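Local coordinates for putative amino acid binding protein (Streptococcus mutans, PDB 4C0R) that probably binds glutathione, here held as its oxidized disulfide, outside the cell and delivers it to the cystine ABC importer TcyBC, at residues 14-19 and 226-231; 25-30 and 218-223; 102-107 and 125-130. One frame throughout, in Å; residues are numbered along the deposited sequence.

Contact 1 (14-19 and 226-231); sequences NPFSYE and KYLGGS
Leu228 turns one methyl, CD2, to both Phe16 and Pro15. The methyl sits over one face of the Phe16 ring, 3.9 Å from the centroid and 19° off the ring normal, a CH-pi contact displaced toward the CE1-CZ side, with CD2 at 3.7 Å from Phe16 CZ. The same CD2 meets the pyrrolidine ring at Pro15 CG, 3.8 Å away, where the two side chains cross at about a right angle. Pro15 also lays its CB against the last helical turn, 3.2 Å from Tyr227 O. That carbonyl takes a hydrogen bond from a water (2.9 Å between Tyr227 O and the water), which is itself hydrogen-bonded to Tyr18 OH at 2.6 Å, so a single water ties the strand tyrosine to the end of the helix. Phe16 starts out away from the helix; with CG anti to its carbonyl carbon (chi1 -81°) the ring swings back so that its outer end reaches Leu228. The two elements are the tight turn between strands 12-13 and 17-20, where Phe16 and Ser17 both face Thr13 in a classic beta bulge, and the end of helix 219-228, which widens into a pi-type turn at 226-228 before Gly229 leaves it with positive phi. The peptide before Pro15 is cis, consistent with a tight bend. Farther out, the backbones of Pro15 and Phe16 bond to Tyr27 and Asp28 at the start of helix 27-36, while Pro15 also packs on Ile165, Ser166 and Thr169 of helix 164-173. The bound glutathione disulfide is about 6 Å from the Phe16 side chain.

Contact 2 (25-30 and 218-223); sequences TGYDIE and GTLEKL
Tyr27 meets helix 219-228 with the edge of its ring, and no hydrogen bond joins the two segments. The van der Waals part of the contact runs along one side of the ring and its tip. CE1 of Tyr27 lies 4.0 Å from Leu223 CB, and CD1 of Tyr27 is 3.7 Å from Leu223 O, with the carbonyl carbon of Leu223 at the ring edge and in its plane. At the tip, Tyr27 OH rests 3.6 Å from Leu220 CG, and Leu220 crosses the tyrosine at about a right angle. CG of Tyr27 is anti to its backbone N (chi1 -175°), which carries the ring across to the other helix. One turn on, Leu223 CD1 approaches the backbone at Glu30 O, 4.2 Å away, and Val31 and Glu34 of helix 27-36 extend the surface under Leu223.

Hydrogen bonds stay within each partner or go elsewhere. The hydroxyl of Thr25 donates to Glu30 OE2 (2.8 Å from OG1 to OE2), which accepts through its anti lone pair, the one away from the other oxygen. Tyr27 OH has its polar partner in Thr86 O. Both helices begin here, with Gly26 and Gly218 at their N-cap positions, and Gly26 O accepts from Glu30 N in the first turn.

C-H and methyl groups of helices 27-36 and 219-228 thus lie against oxygens of the other helix as well as against carbon. The fit would rest on close packing and weak C-H to oxygen approaches, while the Tyr27 hydroxyl spends its hydrogen bond on Thr86 O.

Contact 3 (102-107 and 125-130); sequences KSYNDI and QKFNKN
Phe127 reaches from helix 120-130 into the turn 104-107, and three residues of that turn receive it. Its CB lies 3.9 Å from Tyr104 OH, beside the phenol's outer end. CG is anti to the backbone N (chi1 178°), which extends the ring from the helix toward the turn. The next atom along one side, CD2, comes 3.7 Å from Tyr104 CE2. As whole rings the two form a T-shaped pair, the edge of Phe127 toward the face of Tyr104, with centroids 5.3 Å apart and planes at 72°; CE2 of Phe127 is the atom over that face, offset toward its rim. CE2 also meets Asn105 OD1 at 3.7 Å, the oxygen lying near the ring plane at its edge, where the positive rim of the phenylalanine would suit it. At the tip, CZ of Phe127 is 3.6 Å from Ile107 CG1. That methylene lies over one face of the ring, 23° off its normal, in a CH-pi contact, and the isoleucine chain runs past the ring in the opposite sense to Phe127.

The turn has bonds of its own: Asp106 N to Ser103 O and Ile107 N to Tyr104 O in the 3-10 segment. OD2 of Asp106 adds a grip on two backbone amides, Lys102 N and Ser103 N, each at 3.0 Å; the first uses the anti lone pair, while the second arrives from above the carboxylate plane. Phe127 also packs on Val136 and stacks with His131, and Ile107 touches Val136, Phe159 and Leu124. A cadmium ion lies about 3 Å from the Asn105 side chain, between nearest atoms. The arrangement, a helix aromatic seated in a 3-10 turn, joins helix 120-130 to the connection between strands 81-96 and 111-114 in this periplasmic-binding-protein-like fold.

Contacts 1 and 2 are buried neighbours, with centres 8 Å apart, and both use helix 219-228: contact 2 its first turns against helix 27-36, contact 1 its last turn against the strand turn near the ligand. They also touch directly, with Leu228 CD2 packed on Tyr27 CB at 3.5 Å. Contact 3 stands on the opposite side of the chain's centre, about 29 Å from contact 1 between centres; it is only partly buried. Aliphatic groups meet an aromatic ring in all three, but contact 1 adds a water bridge, contact 2 sets a tyrosine edge and hydroxyl against a leucine backbone and side chains, and contact 3 brings two aromatic rings together.

Contact 1 (14-19 and 226-231)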
loop_
_atom_site.group_PDB
_atom_site.type_symbol
_atom_site.label_atom_id
_atom_site.label_comp_id
_atom_site.label_asym_id
_atom_site.label_seq_id
_atom_site.Cartn_x
_atom_site.Cartn_y
_atom_site.Cartn_z
ATOM N N ASN A 14 -8.243 1.284 -2.209
ATOM C CA ASN A 14 -8.985 2.067 -1.230
ATOM C C ASN A 14 -8.552 1.625 0.158
ATOM O O ASN A 14 -8.476 0.440 0.396
ATOM C CB ASN A 14 -10.466 1.780 -1.493
ATOM C CG ASN A 14 -11.431 2.419 -0.560
ATOM O OD1 ASN A 14 -11.155 3.285 0.252
ATOM N ND2 ASN A 14 -12.669 1.922 -0.660
ATOM N N PRO A 15 -8.256 2.558 1.084
ATOM C CA PRO A 15 -8.417 4.011 1.047
ATOM C C PRO A 15 -7.139 4.805 0.849
ATOM O O PRO A 15 -7.117 5.990 1.075
ATOM C CB PRO A 15 -8.955 4.307 2.416
ATOM C CG PRO A 15 -8.196 3.342 3.283
ATOM C CD PRO A 15 -8.063 2.083 2.479
ATOM N N PHE A 16 -6.075 4.160 0.370
ATOM C CA PHE A 16 -4.816 4.854 0.141
ATOM C C PHE A 16 -4.810 5.635 -1.149
ATOM O O PHE A 16 -4.315 6.745 -1.223
ATOM C CB PHE A 16 -3.590 3.887 0.218
ATOM C CG PHE A 16 -3.178 3.612 1.646
ATOM C CD1 PHE A 16 -3.857 2.641 2.408
ATOM C CD2 PHE A 16 -2.188 4.346 2.260
ATOM C CE1 PHE A 16 -3.529 2.464 3.690
ATOM C CE2 PHE A 16 -1.880 4.154 3.558
ATOM C CZ PHE A 16 -2.540 3.234 4.271
ATOM N N SER A 17 -5.387 5.020 -2.163
ATOM C CA SER A 17 -5.352 5.586 -3.502
ATOM C C SER A 17 -6.519 5.011 -4.302
ATOM O O SER A 17 -6.576 3.807 -4.546
ATOM C CB SER A 17 -4.029 5.366 -4.205
ATOM O OG SER A 17 -4.097 5.931 -5.536
ATOM N N TYR A 18 -7.464 5.862 -4.654
ATOM C CA TYR A 18 -8.718 5.405 -5.320
ATOM C C TYR A 18 -9.416 6.605 -5.961
ATOM O O TYR A 18 -9.097 7.733 -5.702
ATOM C CB TYR A 18 -9.681 4.699 -4.346
ATOM C CG TYR A 18 -10.270 5.536 -3.233
ATOM C CD1 TYR A 18 -9.551 5.781 -2.050
ATOM C CD2 TYR A 18 -11.531 6.070 -3.337
ATOM C CE1 TYR A 18 -10.057 6.557 -1.066
ATOM C CE2 TYR A 18 -12.062 6.846 -2.298
ATOM C CZ TYR A 18 -11.312 7.071 -1.176
ATOM O OH TYR A 18 -11.808 7.821 -0.122
ATOM N N GLU A 19 -10.399 6.337 -6.820
ATOM C CA GLU A 19 -11.188 7.418 -7.363
ATOM C C GLU A 19 -12.552 7.530 -6.719
ATOM O O GLU A 19 -13.198 6.541 -6.405
ATOM C CB GLU A 19 -11.353 7.258 -8.875
ATOM C CG GLU A 19 -10.095 7.511 -9.633
ATOM C CD GLU A 19 -10.299 7.429 -11.152
ATOM O OE1 GLU A 19 -11.398 7.019 -11.560
ATOM O OE2 GLU A 19 -9.339 7.727 -11.866
ATOM N N LYS A 226 -9.382 10.968 8.621
ATOM C CA LYS A 226 -10.342 11.306 7.576
ATOM C C LYS A 226 -10.369 10.295 6.456
ATOM O O LYS A 226 -11.432 9.853 6.014
ATOM C CB LYS A 226 -10.038 12.666 6.980
ATOM C CG LYS A 226 -11.025 13.133 5.897
ATOM C CD LYS A 226 -10.759 14.588 5.529
ATOM C CE LYS A 226 -11.831 15.156 4.579
ATOM N NZ LYS A 226 -12.791 14.127 4.112
ATOM N N TYR A 227 -9.170 9.933 5.985
ATOM C CA TYR A 227 -9.050 9.028 4.857
ATOM C C TYR A 227 -8.843 7.557 5.217
ATOM O O TYR A 227 -9.403 6.675 4.531
ATOM C CB TYR A 227 -8.011 9.566 3.824
ATOM C CG TYR A 227 -8.427 10.929 3.271
ATOM C CD1 TYR A 227 -9.444 11.045 2.280
ATOM C CD2 TYR A 227 -7.866 12.065 3.719
ATOM C CE1 TYR A 227 -9.845 12.284 1.813
ATOM C CE2 TYR A 227 -8.251 13.302 3.268
ATOM C CZ TYR A 227 -9.252 13.422 2.325
ATOM O OH TYR A 227 -9.592 14.718 1.923
ATOM N N LEU A 228 -8.107 7.258 6.288
ATOM C CA LEU A 228 -7.863 5.885 6.716
ATOM C C LEU A 228 -8.887 5.330 7.698
ATOM O O LEU A 228 -8.995 4.141 7.857
ATOM C CB LEU A 228 -6.452 5.684 7.309
ATOM C CG LEU A 228 -5.399 6.116 6.315
ATOM C CD1 LEU A 228 -4.071 5.946 6.996
ATOM C CD2 LEU A 228 -5.484 5.326 5.030
ATOM N N GLY A 229 -9.609 6.218 8.376
ATOM C CA GLY A 229 -10.641 5.825 9.329
ATOM C C GLY A 229 -10.170 5.587 10.756
ATOM O O GLY A 229 -10.877 5.013 11.586
ATOM N N GLY A 230 -8.969 6.043 11.073
ATOM C CA GLY A 230 -8.396 5.913 12.386
ATOM C C GLY A 230 -7.028 6.538 12.415
ATOM O O GLY A 230 -6.613 7.114 11.406
ATOM N N SER A 231 -6.380 6.500 13.575
ATOM C CA SER A 231 -5.093 7.104 13.764
ATOM C C SER A 231 -4.029 6.025 13.605
ATOM O O SER A 231 -3.821 5.183 14.490
ATOM C CB SER A 231 -5.038 7.745 15.155
ATOM O OG SER A 231 -3.899 8.580 15.269
HETATM O O HOH W 1 -11.012 7.498 2.284
#

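Contact 2 (25-30 and 218-223)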
loop_
_atom_site.group_PDB
_atom_site.type_symbol
_atom_site.label_atom_id
_atom_site.label_comp_id
_atom_site.label_asym_id
_atom_site.label_seq_id
_atom_site.Cartn_x
_atom_site.Cartn_y
_atom_site.Cartn_z
ATOM N N THR A 25 -8.143 10.341 -5.100
ATOM C CA THR A 25 -8.144 10.731 -3.718
ATOM C C THR A 25 -7.602 9.571 -2.891
ATOM O O THR A 25 -6.989 8.662 -3.446
ATOM C CB THR A 25 -9.545 11.210 -3.298
ATOM O OG1 THR A 25 -9.528 11.690 -1.938
ATOM C CG2 THR A 25 -10.560 10.138 -3.378
ATOM N N GLY A 26 -7.760 9.646 -1.585
ATOM C CA GLY A 26 -7.208 8.653 -0.692
ATOM C C GLY A 26 -5.991 9.225 0.055
ATOM O O GLY A 26 -5.455 10.269 -0.279
ATOM N N TYR A 27 -5.571 8.528 1.089
ATOM C CA TYR A 27 -4.565 9.036 1.997
ATOM C C TYR A 27 -3.293 9.414 1.240
ATOM O O TYR A 27 -2.734 10.456 1.510
ATOM C CB TYR A 27 -4.271 7.981 3.063
ATOM C CG TYR A 27 -3.317 8.455 4.160
ATOM C CD1 TYR A 27 -3.704 9.389 5.137
ATOM C CD2 TYR A 27 -2.029 7.968 4.232
ATOM C CE1 TYR A 27 -2.831 9.769 6.159
ATOM C CE2 TYR A 27 -1.149 8.358 5.211
ATOM C CZ TYR A 27 -1.535 9.278 6.178
ATOM O OH TYR A 27 -0.704 9.648 7.204
ATOM N N ASP A 28 -2.744 8.527 0.417
ATOM C CA ASP A 28 -1.470 8.869 -0.217
ATOM C C ASP A 28 -1.605 10.195 -1.009
ATOM O O ASP A 28 -0.704 11.051 -1.022
ATOM C CB ASP A 28 -1.018 7.787 -1.184
ATOM C CG ASP A 28 -0.504 6.533 -0.532
ATOM O OD1 ASP A 28 0.163 6.643 0.515
ATOM O OD2 ASP A 28 -0.790 5.451 -1.059
ATOM N N ILE A 29 -2.719 10.316 -1.721
ATOM C CA ILE A 29 -2.949 11.451 -2.586
ATOM C C ILE A 29 -3.174 12.716 -1.807
ATOM O O ILE A 29 -2.611 13.788 -2.138
ATOM C CB ILE A 29 -4.150 11.167 -3.529
ATOM C CG1 ILE A 29 -3.926 9.896 -4.357
ATOM C CG2 ILE A 29 -4.356 12.369 -4.431
ATOM C CD1 ILE A 29 -2.670 9.886 -5.172
ATOM N N GLU A 30 -3.992 12.629 -0.765
ATOM C CA GLU A 30 -4.337 13.805 -0.013
ATOM C C GLU A 30 -3.163 14.250 0.875
ATOM O O GLU A 30 -2.973 15.469 1.114
ATOM C CB GLU A 30 -5.604 13.546 0.787
ATOM C CG GLU A 30 -6.783 13.223 -0.071
ATOM C CD GLU A 30 -7.270 14.363 -0.983
ATOM O OE1 GLU A 30 -6.843 15.527 -0.855
ATOM O OE2 GLU A 30 -8.116 14.101 -1.867
ATOM N N GLY A 218 -0.408 18.160 13.921
ATOM C CA GLY A 218 -1.668 17.462 13.973
ATOM C C GLY A 218 -2.326 17.203 12.638
ATOM O O GLY A 218 -3.354 16.509 12.545
ATOM N N THR A 219 -1.787 17.783 11.550
ATOM C CA THR A 219 -2.433 17.618 10.257
ATOM C C THR A 219 -2.399 16.167 9.734
ATOM O O THR A 219 -3.333 15.676 9.152
ATOM C CB THR A 219 -1.812 18.577 9.226
ATOM O OG1 THR A 219 -1.991 19.927 9.674
ATOM C CG2 THR A 219 -2.486 18.439 7.888
ATOM N N LEU A 220 -1.260 15.503 9.909
ATOM C CA LEU A 220 -1.135 14.152 9.419
ATOM C C LEU A 220 -2.149 13.229 10.112
ATOM O O LEU A 220 -2.799 12.391 9.510
ATOM C CB LEU A 220 0.283 13.615 9.580
ATOM C CG LEU A 220 0.751 12.608 8.642
ATOM C CD1 LEU A 220 0.637 13.168 7.162
ATOM C CD2 LEU A 220 2.216 12.317 9.023
ATOM N N GLU A 221 -2.304 13.437 11.419
ATOM C CA GLU A 221 -3.291 12.652 12.158
ATOM C C GLU A 221 -4.709 12.937 11.636
ATOM O O GLU A 221 -5.524 12.041 11.512
ATOM C CB GLU A 221 -3.231 12.959 13.646
ATOM C CG GLU A 221 -4.449 12.436 14.393
ATOM C CD GLU A 221 -4.139 12.009 15.802
ATOM O OE1 GLU A 221 -3.340 12.712 16.455
ATOM O OE2 GLU A 221 -4.688 10.957 16.236
ATOM N N LYS A 222 -5.012 14.201 11.365
ATOM C CA LYS A 222 -6.297 14.555 10.804
ATOM C C LYS A 222 -6.575 13.836 9.488
ATOM O O LYS A 222 -7.638 13.346 9.243
ATOM C CB LYS A 222 -6.331 16.077 10.560
ATOM C CG LYS A 222 -7.603 16.626 9.960
ATOM C CD LYS A 222 -7.532 18.181 9.855
ATOM N N LEU A 223 -5.545 13.753 8.638
ATOM C CA LEU A 223 -5.672 13.083 7.368
ATOM C C LEU A 223 -5.817 11.561 7.517
ATOM O O LEU A 223 -6.584 10.947 6.814
ATOM C CB LEU A 223 -4.447 13.394 6.489
ATOM C CG LEU A 223 -4.350 14.837 5.995
ATOM C CD1 LEU A 223 -3.003 15.107 5.285
ATOM C CD2 LEU A 223 -5.508 15.173 5.072
#

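Contact 3 (102-107 and 125-130)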
loop_
_atom_site.group_PDB
_atom_site.type_symbol
_atom_site.label_atom_id
_atom_site.label_comp_id
_atom_site.label_asym_id
_atom_site.label_seq_id
_atom_site.Cartn_x
_atom_site.Cartn_y
_atom_site.Cartn_z
ATOM N N LYS A 102 -6.922 -20.413 10.467
ATOM C CA LYS A 102 -6.986 -19.631 11.692
ATOM C C LYS A 102 -5.669 -18.939 12.065
ATOM O O LYS A 102 -5.671 -17.967 12.816
ATOM C CB LYS A 102 -7.437 -20.502 12.879
ATOM C CG LYS A 102 -8.865 -21.014 12.715
ATOM C CD LYS A 102 -9.475 -21.352 14.076
ATOM C CE LYS A 102 -8.664 -22.380 14.826
ATOM N NZ LYS A 102 -8.527 -23.598 14.013
ATOM N N SER A 103 -4.572 -19.468 11.526
ATOM C CA SER A 103 -3.242 -18.930 11.748
ATOM C C SER A 103 -2.463 -19.034 10.456
ATOM O O SER A 103 -2.805 -19.799 9.567
ATOM C CB SER A 103 -2.498 -19.703 12.835
ATOM O OG SER A 103 -2.036 -20.919 12.326
ATOM N N TYR A 104 -1.392 -18.255 10.361
ATOM C CA TYR A 104 -0.623 -18.177 9.133
ATOM C C TYR A 104 -0.323 -19.545 8.540
ATOM O O TYR A 104 -0.486 -19.746 7.351
ATOM C CB TYR A 104 0.687 -17.401 9.375
ATOM C CG TYR A 104 1.514 -17.080 8.136
ATOM C CD1 TYR A 104 0.955 -16.460 7.033
ATOM C CD2 TYR A 104 2.883 -17.323 8.102
ATOM C CE1 TYR A 104 1.715 -16.154 5.934
ATOM C CE2 TYR A 104 3.659 -17.005 7.003
ATOM C CZ TYR A 104 3.078 -16.413 5.921
ATOM O OH TYR A 104 3.843 -16.080 4.821
ATOM N N ASN A 105 0.170 -20.473 9.349
ATOM C CA ASN A 105 0.633 -21.733 8.764
ATOM C C ASN A 105 -0.479 -22.579 8.164
ATOM O O ASN A 105 -0.228 -23.456 7.358
ATOM C CB ASN A 105 1.402 -22.560 9.772
ATOM C CG ASN A 105 2.862 -22.114 9.925
ATOM O OD1 ASN A 105 3.326 -21.074 9.390
ATOM N ND2 ASN A 105 3.587 -22.888 10.706
ATOM N N ASP A 106 -1.712 -22.285 8.533
ATOM C CA ASP A 106 -2.862 -23.011 8.035
ATOM C C ASP A 106 -3.107 -22.723 6.545
ATOM O O ASP A 106 -3.930 -23.391 5.944
ATOM C CB ASP A 106 -4.122 -22.604 8.804
ATOM C CG ASP A 106 -4.108 -23.027 10.272
ATOM O OD1 ASP A 106 -3.412 -24.017 10.611
ATOM O OD2 ASP A 106 -4.808 -22.405 11.077
ATOM N N ILE A 107 -2.410 -21.737 5.951
ATOM C CA ILE A 107 -2.598 -21.448 4.541
ATOM C C ILE A 107 -1.997 -22.554 3.703
ATOM O O ILE A 107 -2.266 -22.658 2.494
ATOM C CB ILE A 107 -1.972 -20.087 4.099
ATOM C CG1 ILE A 107 -0.454 -20.095 4.265
ATOM C CG2 ILE A 107 -2.658 -18.959 4.872
ATOM C CD1 ILE A 107 0.240 -18.779 3.874
ATOM N N GLN A 125 6.344 -16.930 -1.351
ATOM C CA GLN A 125 7.377 -17.804 -1.959
ATOM C C GLN A 125 8.280 -18.356 -0.888
ATOM O O GLN A 125 8.719 -19.533 -0.975
ATOM C CB GLN A 125 8.185 -17.072 -3.023
ATOM C CG GLN A 125 7.388 -16.779 -4.245
ATOM C CD GLN A 125 8.047 -15.824 -5.215
ATOM O OE1 GLN A 125 8.828 -14.935 -4.830
ATOM N NE2 GLN A 125 7.701 -15.983 -6.472
ATOM N N LYS A 126 8.627 -17.537 0.100
ATOM C CA LYS A 126 9.396 -18.012 1.261
ATOM C C LYS A 126 8.643 -19.052 2.045
ATOM O O LYS A 126 9.206 -20.034 2.516
ATOM C CB LYS A 126 9.838 -16.868 2.154
ATOM C CG LYS A 126 10.474 -17.317 3.439
ATOM N N PHE A 127 7.348 -18.836 2.223
ATOM C CA PHE A 127 6.547 -19.798 2.941
ATOM C C PHE A 127 6.593 -21.134 2.202
ATOM O O PHE A 127 6.654 -22.214 2.809
ATOM C CB PHE A 127 5.092 -19.319 3.015
ATOM C CG PHE A 127 4.171 -20.285 3.700
ATOM C CD1 PHE A 127 3.575 -21.317 3.006
ATOM C CD2 PHE A 127 3.927 -20.165 5.077
ATOM C CE1 PHE A 127 2.723 -22.216 3.680
ATOM C CE2 PHE A 127 3.105 -21.038 5.728
ATOM C CZ PHE A 127 2.500 -22.073 5.022
ATOM N N ASN A 128 6.556 -21.094 0.880
ATOM C CA ASN A 128 6.526 -22.330 0.148
ATOM C C ASN A 128 7.868 -23.064 0.230
ATOM O O ASN A 128 7.896 -24.299 0.267
ATOM C CB ASN A 128 6.097 -22.092 -1.288
ATOM C CG ASN A 128 4.604 -21.897 -1.406
ATOM O OD1 ASN A 128 3.865 -22.206 -0.465
ATOM N ND2 ASN A 128 4.148 -21.477 -2.583
ATOM N N LYS A 129 8.974 -22.330 0.291
ATOM C CA LYS A 129 10.271 -22.987 0.502
ATOM C C LYS A 129 10.284 -23.747 1.832
ATOM O O LYS A 129 10.929 -24.795 1.935
ATOM C CB LYS A 129 11.432 -21.974 0.413
ATOM N N ASN A 130 9.549 -23.257 2.828
ATOM C CA ASN A 130 9.446 -23.887 4.165
ATOM C C ASN A 130 8.401 -24.954 4.280
ATOM O O ASN A 130 8.369 -25.674 5.293
ATOM C CB ASN A 130 9.069 -22.873 5.262
ATOM C CG ASN A 130 10.178 -22.027 5.649
ATOM O OD1 ASN A 130 10.948 -21.639 4.791
ATOM N ND2 ASN A 130 10.313 -21.715 6.956
#